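Local coordinates for putative peptidoglycan-binding/hydrolysing protein (PDB 5TV7) that probably binds peptidoglycan, and perhaps takes part in its hydrolysis, and holds a molecule of glutamine hydroxamate in the crystal, at residues F24-Y29 with E60-E65; A80-S85 with I93-N98; E99-S104 with E117-Q122. All coordinates share one frame; numbering follows the deposited sequence.

Contact 1 (F24-Y29 with E60-E65); sequences FTLSGY and EIFVPE
F62 swings its ring across the backbone of G28, and the chain there is bare enough to let it in. With CG anti to the backbone N (chi1 174°), the ring lies beside strand 26-29: CZ sits 3.3 Å from G28 N, and CE1 is 3.4 Å from G28 C. L26 comes to the ring at its edge. Its CG lies in the ring plane, and its CD2 branch stops 3.7 Å from F62 CE2; the other branch, CD1, turns to P64 CB at 4.1 Å, leucine and proline lying alongside and both heading to the same side. The backbones join strand 26-32 to strand 60-64, an outermost strand of the five-stranded antiparallel sheet. Y29 and V63 form an antiparallel hydrogen-bonded pair: V63 N gives a nearly straight bond to Y29 O (2.8 Å, 173°), and Y29 N returns one to V63 O. G28 and P64 follow as a non-hydrogen-bonded pair, with G28 CA close to V63 O. Beyond the proline, E65 N reaches a lone pair of S27 O in the carbonyl plane at 2.9 Å. From E65 the side chain runs extended beyond CG, which sits between N and the carbonyl carbon (chi1 63°), so that CG passes S27 O and OE1 accepts from a water held in turn by S27 N. The hydroxyl of S27 is bonded to S81 on the neighbouring strand. Helix 116-127 packs on L26 and P64, while the F62 ring makes an edge-to-face contact with Y82.

Contact 2 (A80-S85 with I93-N98); sequences ASYTVS and ITIMSN
Y82 turns its ring beside its own backbone N (chi1 -59°), and I95 sends CG2 beside its carbonyl carbon, CG1 lying next to N; the two side chains meet obliquely, with I95 CG2 3.4 Å from Y82 CD1. S97 CB also approaches the ring, 3.8 Å from Y82 CD1. Two residues along the same strand, V84 lies beside I95, V84 CG2 touching I95 CD1, while V84 CG1 turns to I93 CG2. V84 and I93 rest on M124 of helix 116-127, and I95 on A120 and I123. Strands 78-87 and 92-96 form a beta hairpin within the antiparallel sheet. T83 with M96 and S85 with T94 are its hydrogen-bonded pairs, and V84 with I95 is the non-hydrogen-bonded pair between them. M96 N gives T83 O a bond of 2.9 Å at 175°, and T94 N bonds S85 O equally straight at 2.7 Å. The T83, S85 and M96 side chains occupy the other face. Here M96, a selenomethionine, bends at chi3 (-87°) and folds its methyl CE back over the partner strand, 3.4 Å from T83 OG1 and 3.8 Å from S85 CB. A water by T83 OG1 donates to S81 O and to M96 O, the latter at 2.6 Å, and also shares a hydrogen bond with that hydroxyl. M96 O thus takes both this water and T83 N. T94 OG1 is hydrogen-bonded to T102 OG1 of the next strand, and S97 OG holds E99 N.

Contact 3 (E99-S104 with E117-Q122); sequences EYLTIS and EVKAAQ
E117 opens the helical side of this contact, where helix 116-127 meets strand 100-104, an outermost strand of the antiparallel sheet; the axis of 117-122 runs at 102° to that of the strand. This is helix-on-sheet packing with no direct hydrogen bond between the two segments, and the short axes come within 8.8 Å. The helix belongs to a sequence region of the peptidoglycan-binding family, so the contact brings that region against the sheet. E117 holds CG anti to its carbonyl carbon (chi1 -68°), which sets this aliphatic atom 3.8 Å from I103 CG2, and a bend at chi2 then turns the carboxylate to a water. The two side chains run antiparallel, flank against flank. I109 touches E117 as well. K119, two residues on, runs fully extended past L101, and its methylene CD comes 4.3 Å from L101 CD2. The ammonium NZ lies beyond the leucine and makes a weak hydrogen bond with Y82 OH. A120 follows, pointing at the strand; its CB touches two side chains, at 4.1 Å from I103 CG1 and 4.3 Å from L101 CD2. L101 was modelled in two conformers, so its touches with K119 and A120 both describe one of them. I103 places CG1 between its backbone N and carbonyl carbon (chi1 58°), which leaves CG2 for E117 and CG1 for the alanine. W166 of helix 163-173 also packs on I103, and I95 of the adjoining strand touches A120, continuing the apolar layer beneath the sheet. Polar linkage is left to the water at the edge: it accepts from S104 N at 2.9 Å and donates to E117 OE2 at 2.8 Å.

All three contacts involve one antiparallel sheet. Contact 1 adds an outermost strand, contact 2 is the hairpin nearer the other edge, and contact 3 sets a helix on the last strand. Contact 1 is the most buried, whereas contacts 2 and 3 are only partly so. Contacts 1 and 2 are built on backbone bonds and join directly through L26 O with Y82 N and G28 O with A80 N; contact 3 relies on side chains and a water. Contact 2 meets contact 3 through I95 N with L101 O, and I95 CG1 packs on A120. Contacts 1 and 3 do not touch, though helix 116-127 reaches both.

Contact 1 (F24-Y29 with E60-E65)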
ATOM      1  N   PHE A  24       6.987   5.096 -11.867  1.00 48.57           N
ATOM      2  CA  PHE A  24       6.055   5.764 -10.933  1.00 45.31           C
ATOM      3  C   PHE A  24       4.622   5.204 -11.009  1.00 43.71           C
ATOM      4  O   PHE A  24       3.728   5.661 -10.298  1.00 42.15           O
ATOM      5  CB  PHE A  24       6.057   7.269 -11.153  1.00 45.44           C
ATOM      6  CG  PHE A  24       7.355   7.929 -10.788  1.00 46.16           C
ATOM      7  CD1 PHE A  24       7.586   8.366  -9.489  1.00 44.61           C
ATOM      8  CD2 PHE A  24       8.349   8.126 -11.740  1.00 47.95           C
ATOM      9  CE1 PHE A  24       8.782   8.981  -9.145  1.00 45.50           C
ATOM     10  CE2 PHE A  24       9.548   8.745 -11.400  1.00 48.67           C
ATOM     11  CZ  PHE A  24       9.760   9.179 -10.103  1.00 46.84           C
ATOM     12  N   THR A  25       4.418   4.201 -11.854  1.00 43.63           N
ATOM     13  CA  THR A  25       3.115   3.570 -12.017  1.00 42.83           C
ATOM     14  C   THR A  25       3.130   2.196 -11.372  1.00 41.12           C
ATOM     15  O   THR A  25       4.070   1.448 -11.567  1.00 43.29           O
ATOM     16  CB  THR A  25       2.782   3.443 -13.513  1.00 44.37           C
ATOM     17  OG1 THR A  25       2.739   4.751 -14.086  1.00 46.31           O
ATOM     18  CG2 THR A  25       1.449   2.738 -13.737  1.00 44.73           C
ATOM     19  N   LEU A  26       2.097   1.867 -10.591  1.00 39.27           N
ATOM     20  CA  LEU A  26       2.013   0.547  -9.966  1.00 38.15           C
ATOM     21  C   LEU A  26       0.838  -0.215 -10.561  1.00 39.08           C
ATOM     22  O   LEU A  26      -0.326   0.091 -10.283  1.00 38.97           O
ATOM     23  CB  LEU A  26       1.877   0.631  -8.437  1.00 35.59           C
ATOM     24  CG  LEU A  26       2.058  -0.718  -7.731  1.00 35.40           C
ATOM     25  CD1 LEU A  26       3.506  -1.216  -7.834  1.00 35.95           C
ATOM     26  CD2 LEU A  26       1.637  -0.626  -6.273  1.00 34.57           C
ATOM     27  N   SER A  27       1.158  -1.226 -11.360  1.00 40.37           N
ATOM     28  CA  SER A  27       0.164  -2.027 -12.036  1.00 42.88           C
ATOM     29  C   SER A  27       0.100  -3.432 -11.499  1.00 41.02           C
ATOM     30  O   SER A  27       1.086  -3.961 -11.013  1.00 41.53           O
ATOM     31  CB  SER A  27       0.475  -2.065 -13.529  1.00 46.76           C
ATOM     32  OG  SER A  27       0.397  -0.757 -14.062  1.00 50.09           O
ATOM     33  N   GLY A  28      -1.073  -4.039 -11.626  1.00 41.56           N
ATOM     34  CA  GLY A  28      -1.299  -5.385 -11.129  1.00 41.67           C
ATOM     35  C   GLY A  28      -2.770  -5.717 -11.170  1.00 43.69           C
ATOM     36  O   GLY A  28      -3.540  -5.059 -11.876  1.00 44.71           O
ATOM     37  N   TYR A  29      -3.167  -6.724 -10.401  1.00 43.85           N
ATOM     38  CA  TYR A  29      -4.551  -7.183 -10.377  1.00 45.56           C
ATOM     39  C   TYR A  29      -5.172  -7.135  -8.981  1.00 45.03           C
ATOM     40  O   TYR A  29      -4.512  -7.436  -7.980  1.00 42.38           O
ATOM     41  CB  TYR A  29      -4.624  -8.606 -10.949  1.00 49.01           C
ATOM     42  CG  TYR A  29      -4.273  -8.643 -12.417  1.00 51.90           C
ATOM     43  CD1 TYR A  29      -2.943  -8.715 -12.839  1.00 52.13           C
ATOM     44  CD2 TYR A  29      -5.268  -8.561 -13.389  1.00 55.21           C
ATOM     45  CE1 TYR A  29      -2.621  -8.723 -14.188  1.00 55.15           C
ATOM     46  CE2 TYR A  29      -4.956  -8.567 -14.741  1.00 58.44           C
ATOM     47  CZ  TYR A  29      -3.632  -8.649 -15.134  1.00 58.09           C
ATOM     48  OH  TYR A  29      -3.326  -8.650 -16.472  1.00 63.33           O
ATOM     49  N   GLU A  60     -10.539  -6.928  -0.376  1.00 53.64           N
ATOM     50  CA  GLU A  60      -9.773  -6.655  -1.586  1.00 53.75           C
ATOM     51  C   GLU A  60      -8.282  -6.680  -1.322  1.00 48.43           C
ATOM     52  O   GLU A  60      -7.813  -6.151  -0.313  1.00 47.75           O
ATOM     53  CB  GLU A  60     -10.149  -5.318  -2.204  1.00 57.58           C
ATOM     54  CG  GLU A  60     -11.526  -5.321  -2.846  1.00 65.77           C
ATOM     55  CD  GLU A  60     -11.769  -4.097  -3.708  1.00 70.88           C
ATOM     56  OE1 GLU A  60     -10.932  -3.160  -3.668  1.00 72.67           O
ATOM     57  OE2 GLU A  60     -12.788  -4.081  -4.438  1.00 76.78           O
ATOM     58  N   ILE A  61      -7.554  -7.310  -2.236  1.00 44.71           N
ATOM     59  CA  ILE A  61      -6.109  -7.377  -2.172  1.00 42.74           C
ATOM     60  C   ILE A  61      -5.604  -7.027  -3.557  1.00 42.06           C
ATOM     61  O   ILE A  61      -6.069  -7.597  -4.547  1.00 43.68           O
ATOM     62  CB  ILE A  61      -5.587  -8.791  -1.806  1.00 44.36           C
ATOM     63  CG1 ILE A  61      -6.311  -9.342  -0.564  1.00 45.67           C
ATOM     64  CG2 ILE A  61      -4.073  -8.746  -1.591  1.00 42.86           C
ATOM     65  CD1 ILE A  61      -6.061 -10.804  -0.310  1.00 47.66           C
ATOM     66  N   PHE A  62      -4.680  -6.073  -3.633  1.00 39.66           N
ATOM     67  CA  PHE A  62      -4.072  -5.697  -4.908  1.00 39.20           C
ATOM     68  C   PHE A  62      -2.717  -6.382  -4.993  1.00 38.34           C
ATOM     69  O   PHE A  62      -1.885  -6.258  -4.082  1.00 36.88           O
ATOM     70  CB  PHE A  62      -3.938  -4.180  -5.045  1.00 39.06           C
ATOM     71  CG  PHE A  62      -3.190  -3.744  -6.282  1.00 39.16           C
ATOM     72  CD1 PHE A  62      -3.777  -3.834  -7.541  1.00 41.18           C
ATOM     73  CD2 PHE A  62      -1.906  -3.224  -6.186  1.00 38.77           C
ATOM     74  CE1 PHE A  62      -3.089  -3.422  -8.678  1.00 41.77           C
ATOM     75  CE2 PHE A  62      -1.211  -2.819  -7.319  1.00 40.11           C
ATOM     76  CZ  PHE A  62      -1.806  -2.916  -8.564  1.00 41.43           C
ATOM     77  N   VAL A  63      -2.513  -7.114  -6.086  1.00 39.40           N
ATOM     78  CA  VAL A  63      -1.289  -7.862  -6.320  1.00 39.53           C
ATOM     79  C   VAL A  63      -0.545  -7.217  -7.473  1.00 40.14           C
ATOM     80  O   VAL A  63      -1.002  -7.285  -8.612  1.00 39.81           O
ATOM     81  CB  VAL A  63      -1.598  -9.325  -6.681  1.00 41.87           C
ATOM     82  CG1 VAL A  63      -0.316 -10.091  -6.976  1.00 43.53           C
ATOM     83  CG2 VAL A  63      -2.388  -9.988  -5.561  1.00 41.39           C
ATOM     84  N   PRO A  64       0.604  -6.580  -7.185  1.00 40.96           N
ATOM     85  CA  PRO A  64       1.356  -5.960  -8.266  1.00 43.79           C
ATOM     86  C   PRO A  64       2.027  -6.985  -9.179  1.00 49.08           C
ATOM     87  O   PRO A  64       2.305  -8.111  -8.756  1.00 47.77           O
ATOM     88  CB  PRO A  64       2.399  -5.105  -7.541  1.00 42.22           C
ATOM     89  CG  PRO A  64       2.507  -5.671  -6.187  1.00 40.58           C
ATOM     90  CD  PRO A  64       1.256  -6.419  -5.873  1.00 38.91           C
ATOM     91  N   GLU A  65       2.256  -6.591 -10.428  1.00 55.20           N
ATOM     92  CA  GLU A  65       2.928  -7.457 -11.396  1.00 62.85           C
ATOM     93  C   GLU A  65       4.384  -7.742 -10.969  1.00 65.93           C
ATOM     94  O   GLU A  65       4.956  -8.763 -11.371  1.00 69.24           O
ATOM     95  CB  GLU A  65       2.862  -6.858 -12.812  1.00 68.55           C
ATOM     96  CG  GLU A  65       3.579  -5.520 -12.985  1.00 72.88           C
ATOM     97  CD  GLU A  65       3.330  -4.856 -14.341  1.00 81.55           C
ATOM     98  OE1 GLU A  65       3.946  -3.794 -14.591  1.00 87.52           O
ATOM     99  OE2 GLU A  65       2.522  -5.372 -15.158  1.00 86.08           O
TER
HETATM  100  O   HOH W   1       3.754  -2.112 -12.132  1.00 46.95           O

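Contact 2 (A80-S85 with I93-N98)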
ATOM      1  N   ALA A  80      -5.560  -3.124 -12.581  1.00 44.56           N
ATOM      2  CA  ALA A  80      -5.566  -1.765 -12.048  1.00 43.15           C
ATOM      3  C   ALA A  80      -4.164  -1.190 -12.158  1.00 41.98           C
ATOM      4  O   ALA A  80      -3.181  -1.914 -12.037  1.00 42.99           O
ATOM      5  CB  ALA A  80      -6.044  -1.743 -10.602  1.00 41.93           C
ATOM      6  N   SER A  81      -4.092   0.112 -12.398  1.00 41.07           N
ATOM      7  CA  SER A  81      -2.838   0.828 -12.565  1.00 42.02           C
ATOM      8  C   SER A  81      -2.894   2.114 -11.718  1.00 39.84           C
ATOM      9  O   SER A  81      -3.717   2.991 -11.972  1.00 39.54           O
ATOM     10  CB  SER A  81      -2.651   1.137 -14.049  1.00 44.31           C
ATOM     11  OG  SER A  81      -1.431   1.795 -14.293  1.00 47.06           O
ATOM     12  N   TYR A  82      -2.032   2.212 -10.704  1.00 38.33           N
ATOM     13  CA  TYR A  82      -2.039   3.358  -9.785  1.00 36.16           C
ATOM     14  C   TYR A  82      -0.876   4.308  -9.958  1.00 35.44           C
ATOM     15  O   TYR A  82       0.265   3.884 -10.152  1.00 34.64           O
ATOM     16  CB  TYR A  82      -1.988   2.889  -8.326  1.00 36.09           C
ATOM     17  CG  TYR A  82      -3.118   2.003  -7.889  1.00 37.34           C
ATOM     18  CD1 TYR A  82      -4.372   2.526  -7.622  1.00 37.46           C
ATOM     19  CD2 TYR A  82      -2.919   0.640  -7.680  1.00 40.18           C
ATOM     20  CE1 TYR A  82      -5.413   1.719  -7.189  1.00 38.65           C
ATOM     21  CE2 TYR A  82      -3.958  -0.183  -7.250  1.00 40.56           C
ATOM     22  CZ  TYR A  82      -5.202   0.364  -7.007  1.00 40.97           C
ATOM     23  OH  TYR A  82      -6.233  -0.442  -6.585  1.00 42.74           O
ATOM     24  N   THR A  83      -1.174   5.595  -9.823  1.00 34.15           N
ATOM     25  CA  THR A  83      -0.178   6.667  -9.819  1.00 35.16           C
ATOM     26  C   THR A  83      -0.500   7.534  -8.599  1.00 34.36           C
ATOM     27  O   THR A  83      -1.569   7.409  -8.017  1.00 34.17           O
ATOM     28  CB  THR A  83      -0.197   7.498 -11.100  1.00 37.59           C
ATOM     29  OG1 THR A  83      -1.527   7.960 -11.347  1.00 38.28           O
ATOM     30  CG2 THR A  83       0.268   6.662 -12.291  1.00 40.77           C
ATOM     31  N   VAL A  84       0.410   8.427  -8.234  1.00 34.93           N
ATOM     32  CA  VAL A  84       0.277   9.213  -7.022  1.00 33.83           C
ATOM     33  C   VAL A  84       0.399  10.695  -7.284  1.00 35.47           C
ATOM     34  O   VAL A  84       1.288  11.131  -8.016  1.00 36.08           O
ATOM     35  CB  VAL A  84       1.400   8.832  -6.019  1.00 34.48           C
ATOM     36  CG1 VAL A  84       1.293   9.662  -4.744  1.00 34.04           C
ATOM     37  CG2 VAL A  84       1.348   7.350  -5.689  1.00 32.72           C
ATOM     38  N   SER A  85      -0.491  11.461  -6.659  1.00 33.79           N
ATOM     39  CA  SER A  85      -0.475  12.906  -6.748  1.00 34.92           C
ATOM     40  C   SER A  85      -0.470  13.429  -5.324  1.00 34.79           C
ATOM     41  O   SER A  85      -1.361  13.111  -4.534  1.00 33.26           O
ATOM     42  CB  SER A  85      -1.710  13.438  -7.462  1.00 36.02           C
ATOM     43  OG  SER A  85      -1.636  14.853  -7.534  1.00 37.24           O
ATOM     44  N   ILE A  93      -2.952  13.422  -0.373  1.00 30.55           N
ATOM     45  CA  ILE A  93      -2.343  12.507  -1.329  1.00 30.23           C
ATOM     46  C   ILE A  93      -3.482  11.786  -2.020  1.00 29.72           C
ATOM     47  O   ILE A  93      -4.383  11.259  -1.362  1.00 28.90           O
ATOM     48  CB  ILE A  93      -1.406  11.483  -0.662  1.00 30.15           C
ATOM     49  CG1 ILE A  93      -0.126  12.197  -0.222  1.00 31.41           C
ATOM     50  CG2 ILE A  93      -1.051  10.345  -1.638  1.00 30.59           C
ATOM     51  CD1 ILE A  93       0.820  11.327   0.568  1.00 32.51           C
ATOM     52  N   THR A  94      -3.424  11.749  -3.344  1.00 29.80           N
ATOM     53  CA  THR A  94      -4.437  11.063  -4.130  1.00 30.17           C
ATOM     54  C   THR A  94      -3.795   9.910  -4.869  1.00 30.15           C
ATOM     55  O   THR A  94      -2.771  10.080  -5.531  1.00 30.16           O
ATOM     56  CB  THR A  94      -5.098  12.011  -5.157  1.00 30.98           C
ATOM     57  OG1 THR A  94      -5.600  13.151  -4.467  1.00 31.82           O
ATOM     58  CG2 THR A  94      -6.263  11.319  -5.891  1.00 31.01           C
ATOM     59  N   ILE A  95      -4.372   8.728  -4.685  1.00 31.16           N
ATOM     60  CA  ILE A  95      -3.997   7.539  -5.410  1.00 32.43           C
ATOM     61  C   ILE A  95      -4.971   7.480  -6.604  1.00 34.27           C
ATOM     62  O   ILE A  95      -6.185   7.392  -6.419  1.00 32.79           O
ATOM     63  CB  ILE A  95      -4.128   6.279  -4.535  1.00 34.41           C
ATOM     64  CG1 ILE A  95      -3.231   6.393  -3.282  1.00 35.09           C
ATOM     65  CG2 ILE A  95      -3.787   5.025  -5.346  1.00 36.15           C
ATOM     66  CD1 ILE A  95      -1.743   6.525  -3.547  1.00 34.07           C
HETATM   67  N   MSE A  96      -4.427   7.539  -7.813  1.00 36.52           N
HETATM   68  CA  MSE A  96      -5.224   7.593  -9.044  1.00 40.92           C
HETATM   69  C   MSE A  96      -5.163   6.341  -9.882  1.00 40.79           C
HETATM   70  O   MSE A  96      -4.096   5.819 -10.166  1.00 38.37           O
HETATM   71  CB  MSE A  96      -4.717   8.762  -9.899  1.00 45.99           C
HETATM   72  CG  MSE A  96      -4.280   9.951  -9.039  1.00 51.06           C
HETATM   73 SE   MSE A  96      -3.965  11.583 -10.100  1.00 60.61          SE
HETATM   74  CE  MSE A  96      -2.075  11.182 -10.540  1.00 57.00           C
ATOM     75  N   SER A  97      -6.340   5.850 -10.248  1.00 41.70           N
ATOM     76  CA  SER A  97      -6.516   4.711 -11.147  1.00 43.64           C
ATOM     77  C   SER A  97      -7.723   5.144 -11.976  1.00 46.50           C
ATOM     78  O   SER A  97      -7.752   6.285 -12.452  1.00 48.22           O
ATOM     79  CB  SER A  97      -6.781   3.440 -10.352  1.00 42.87           C
ATOM     80  OG  SER A  97      -7.910   3.596  -9.518  1.00 43.04           O
ATOM     81  N   ASN A  98      -8.705   4.270 -12.168  1.00 47.46           N
ATOM     82  CA  ASN A  98      -9.949   4.726 -12.808  1.00 52.86           C
ATOM     83  C   ASN A  98     -10.732   5.505 -11.750  1.00 52.22           C
ATOM     84  O   ASN A  98     -11.572   6.346 -12.071  1.00 53.61           O
ATOM     85  CB  ASN A  98     -10.784   3.568 -13.353  1.00 55.40           C
ATOM     86  CG  ASN A  98     -11.072   2.512 -12.318  1.00 55.35           C
ATOM     87  OD1 ASN A  98     -10.291   2.303 -11.392  1.00 58.16           O
ATOM     88  ND2 ASN A  98     -12.182   1.816 -12.484  1.00 59.27           N
TER
HETATM   89  O   HOH W   2      -3.031   5.818 -12.484  1.00 39.37           O

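Contact 3 (E99-S104 with E117-Q122)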
ATOM      1  N   GLU A  99     -10.436   5.200 -10.489  1.00 50.11           N
ATOM      2  CA  GLU A  99     -11.041   5.860  -9.340  1.00 51.16           C
ATOM      3  C   GLU A  99      -9.990   6.713  -8.642  1.00 46.36           C
ATOM      4  O   GLU A  99      -8.807   6.605  -8.945  1.00 43.57           O
ATOM      5  CB  GLU A  99     -11.613   4.813  -8.383  1.00 55.50           C
ATOM      6  CG  GLU A  99     -12.686   3.950  -9.040  1.00 62.39           C
ATOM      7  CD  GLU A  99     -13.414   3.029  -8.072  1.00 67.64           C
ATOM      8  OE1 GLU A  99     -12.938   2.841  -6.928  1.00 70.13           O
ATOM      9  OE2 GLU A  99     -14.474   2.488  -8.466  1.00 74.87           O
ATOM     10  N   TYR A 100     -10.423   7.551  -7.706  1.00 43.46           N
ATOM     11  CA  TYR A 100      -9.521   8.443  -6.988  1.00 41.85           C
ATOM     12  C   TYR A 100      -9.691   8.276  -5.500  1.00 40.65           C
ATOM     13  O   TYR A 100     -10.756   8.558  -4.952  1.00 44.43           O
ATOM     14  CB  TYR A 100      -9.762   9.905  -7.385  1.00 44.21           C
ATOM     15  CG  TYR A 100      -9.428  10.178  -8.820  1.00 44.43           C
ATOM     16  CD1 TYR A 100      -8.141  10.530  -9.186  1.00 45.35           C
ATOM     17  CD2 TYR A 100     -10.383  10.051  -9.817  1.00 46.76           C
ATOM     18  CE1 TYR A 100      -7.808  10.772 -10.510  1.00 47.45           C
ATOM     19  CE2 TYR A 100     -10.057  10.282 -11.148  1.00 50.29           C
ATOM     20  CZ  TYR A 100      -8.758  10.641 -11.482  1.00 49.68           C
ATOM     21  OH  TYR A 100      -8.397  10.879 -12.783  1.00 55.52           O
ATOM     22  N   LEU A 101      -8.627   7.799  -4.863  0.50 38.73           N
ATOM     23  CA  LEU A 101      -8.574   7.584  -3.437  0.50 37.53           C
ATOM     24  C   LEU A 101      -7.742   8.702  -2.857  0.50 35.68           C
ATOM     25  O   LEU A 101      -6.543   8.742  -3.085  0.50 33.78           O
ATOM     26  CB  LEU A 101      -7.881   6.256  -3.168  0.50 38.12           C
ATOM     27  CG  LEU A 101      -7.576   5.934  -1.713  0.50 38.45           C
ATOM     28  CD1 LEU A 101      -8.885   5.757  -0.960  0.50 40.20           C
ATOM     29  CD2 LEU A 101      -6.705   4.685  -1.633  0.50 38.13           C
ATOM     30  N   THR A 102      -8.368   9.616  -2.120  1.00 35.39           N
ATOM     31  CA  THR A 102      -7.651  10.750  -1.526  1.00 34.99           C
ATOM     32  C   THR A 102      -7.657  10.665  -0.000  1.00 34.69           C
ATOM     33  O   THR A 102      -8.681  10.361   0.605  1.00 34.40           O
ATOM     34  CB  THR A 102      -8.252  12.089  -2.018  1.00 36.97           C
ATOM     35  OG1 THR A 102      -8.028  12.208  -3.429  1.00 37.72           O
ATOM     36  CG2 THR A 102      -7.606  13.277  -1.334  1.00 37.77           C
ATOM     37  N   ILE A 103      -6.497  10.943   0.601  1.00 34.42           N
ATOM     38  CA  ILE A 103      -6.327  10.922   2.066  1.00 35.00           C
ATOM     39  C   ILE A 103      -5.621  12.196   2.547  1.00 35.35           C
ATOM     40  O   ILE A 103      -4.989  12.903   1.752  1.00 35.58           O
ATOM     41  CB  ILE A 103      -5.618   9.614   2.547  1.00 35.51           C
ATOM     42  CG1 ILE A 103      -4.239   9.387   1.922  1.00 35.75           C
ATOM     43  CG2 ILE A 103      -6.452   8.400   2.194  1.00 35.41           C
ATOM     44  CD1 ILE A 103      -3.098  10.133   2.573  1.00 37.54           C
ATOM     45  N   SER A 104      -5.801  12.528   3.825  1.00 35.42           N
ATOM     46  CA  SER A 104      -5.152  13.692   4.429  1.00 36.08           C
ATOM     47  C   SER A 104      -3.816  13.273   5.031  1.00 35.00           C
ATOM     48  O   SER A 104      -3.761  12.279   5.736  1.00 35.52           O
ATOM     49  CB  SER A 104      -6.030  14.262   5.552  1.00 38.67           C
ATOM     50  OG  SER A 104      -5.384  15.335   6.220  1.00 38.75           O
ATOM     51  N   GLU A 117      -6.428   4.850   4.130  1.00 35.17           N
ATOM     52  CA  GLU A 117      -5.121   5.453   4.392  1.00 34.19           C
ATOM     53  C   GLU A 117      -4.043   4.381   4.377  1.00 31.68           C
ATOM     54  O   GLU A 117      -2.967   4.585   3.822  1.00 29.47           O
ATOM     55  CB  GLU A 117      -5.061   6.203   5.726  1.00 35.90           C
ATOM     56  CG  GLU A 117      -5.894   7.465   5.816  1.00 37.68           C
ATOM     57  CD  GLU A 117      -7.365   7.218   6.058  1.00 40.53           C
ATOM     58  OE1 GLU A 117      -7.768   6.061   6.354  1.00 41.09           O
ATOM     59  OE2 GLU A 117      -8.128   8.202   5.943  1.00 44.46           O
ATOM     60  N   VAL A 118      -4.347   3.240   4.979  1.00 30.46           N
ATOM     61  CA  VAL A 118      -3.414   2.119   5.005  1.00 28.86           C
ATOM     62  C   VAL A 118      -3.130   1.656   3.570  1.00 28.63           C
ATOM     63  O   VAL A 118      -1.961   1.455   3.196  1.00 27.78           O
ATOM     64  CB  VAL A 118      -3.944   0.963   5.884  1.00 30.05           C
ATOM     65  CG1 VAL A 118      -3.043  -0.258   5.781  1.00 30.82           C
ATOM     66  CG2 VAL A 118      -4.042   1.414   7.329  1.00 30.39           C
ATOM     67  N   LYS A 119      -4.185   1.527   2.758  1.00 28.90           N
ATOM     68  CA  LYS A 119      -4.023   1.107   1.365  1.00 29.43           C
ATOM     69  C   LYS A 119      -3.107   2.049   0.603  1.00 27.67           C
ATOM     70  O   LYS A 119      -2.198   1.601  -0.101  1.00 26.54           O
ATOM     71  CB  LYS A 119      -5.367   1.027   0.651  1.00 32.93           C
ATOM     72  CG  LYS A 119      -5.266   0.519  -0.785  1.00 34.94           C
ATOM     73  CD  LYS A 119      -6.633   0.416  -1.421  1.00 38.24           C
ATOM     74  CE  LYS A 119      -6.497   0.043  -2.877  1.00 41.76           C
ATOM     75  NZ  LYS A 119      -7.828  -0.021  -3.537  1.00 46.11           N
ATOM     76  N   ALA A 120      -3.332   3.350   0.775  1.00 26.94           N
ATOM     77  CA  ALA A 120      -2.534   4.363   0.101  1.00 27.69           C
ATOM     78  C   ALA A 120      -1.065   4.238   0.471  1.00 26.55           C
ATOM     79  O   ALA A 120      -0.195   4.274  -0.402  1.00 26.91           O
ATOM     80  CB  ALA A 120      -3.047   5.757   0.429  1.00 28.61           C
ATOM     81  N   ALA A 121      -0.792   4.058   1.759  1.00 26.22           N
ATOM     82  CA  ALA A 121       0.589   3.903   2.225  1.00 25.85           C
ATOM     83  C   ALA A 121       1.216   2.641   1.640  1.00 26.02           C
ATOM     84  O   ALA A 121       2.369   2.651   1.248  1.00 25.11           O
ATOM     85  CB  ALA A 121       0.642   3.868   3.749  1.00 25.41           C
ATOM     86  N   GLN A 122       0.434   1.564   1.556  1.00 24.90           N
ATOM     87  CA  GLN A 122       0.937   0.300   1.029  1.00 25.67           C
ATOM     88  C   GLN A 122       1.287   0.407  -0.447  1.00 25.79           C
ATOM     89  O   GLN A 122       2.273  -0.170  -0.895  1.00 27.09           O
ATOM     90  CB  GLN A 122      -0.072  -0.829   1.279  1.00 26.13           C
ATOM     91  CG  GLN A 122      -0.095  -1.228   2.748  1.00 26.58           C
ATOM     92  CD  GLN A 122      -1.243  -2.137   3.127  1.00 28.51           C
ATOM     93  OE1 GLN A 122      -2.289  -2.190   2.456  1.00 29.71           O
ATOM     94  NE2 GLN A 122      -1.066  -2.845   4.232  1.00 29.27           N
TER
HETATM   95  O   HOH W   3      -7.696  10.856   5.213  1.00 35.49           O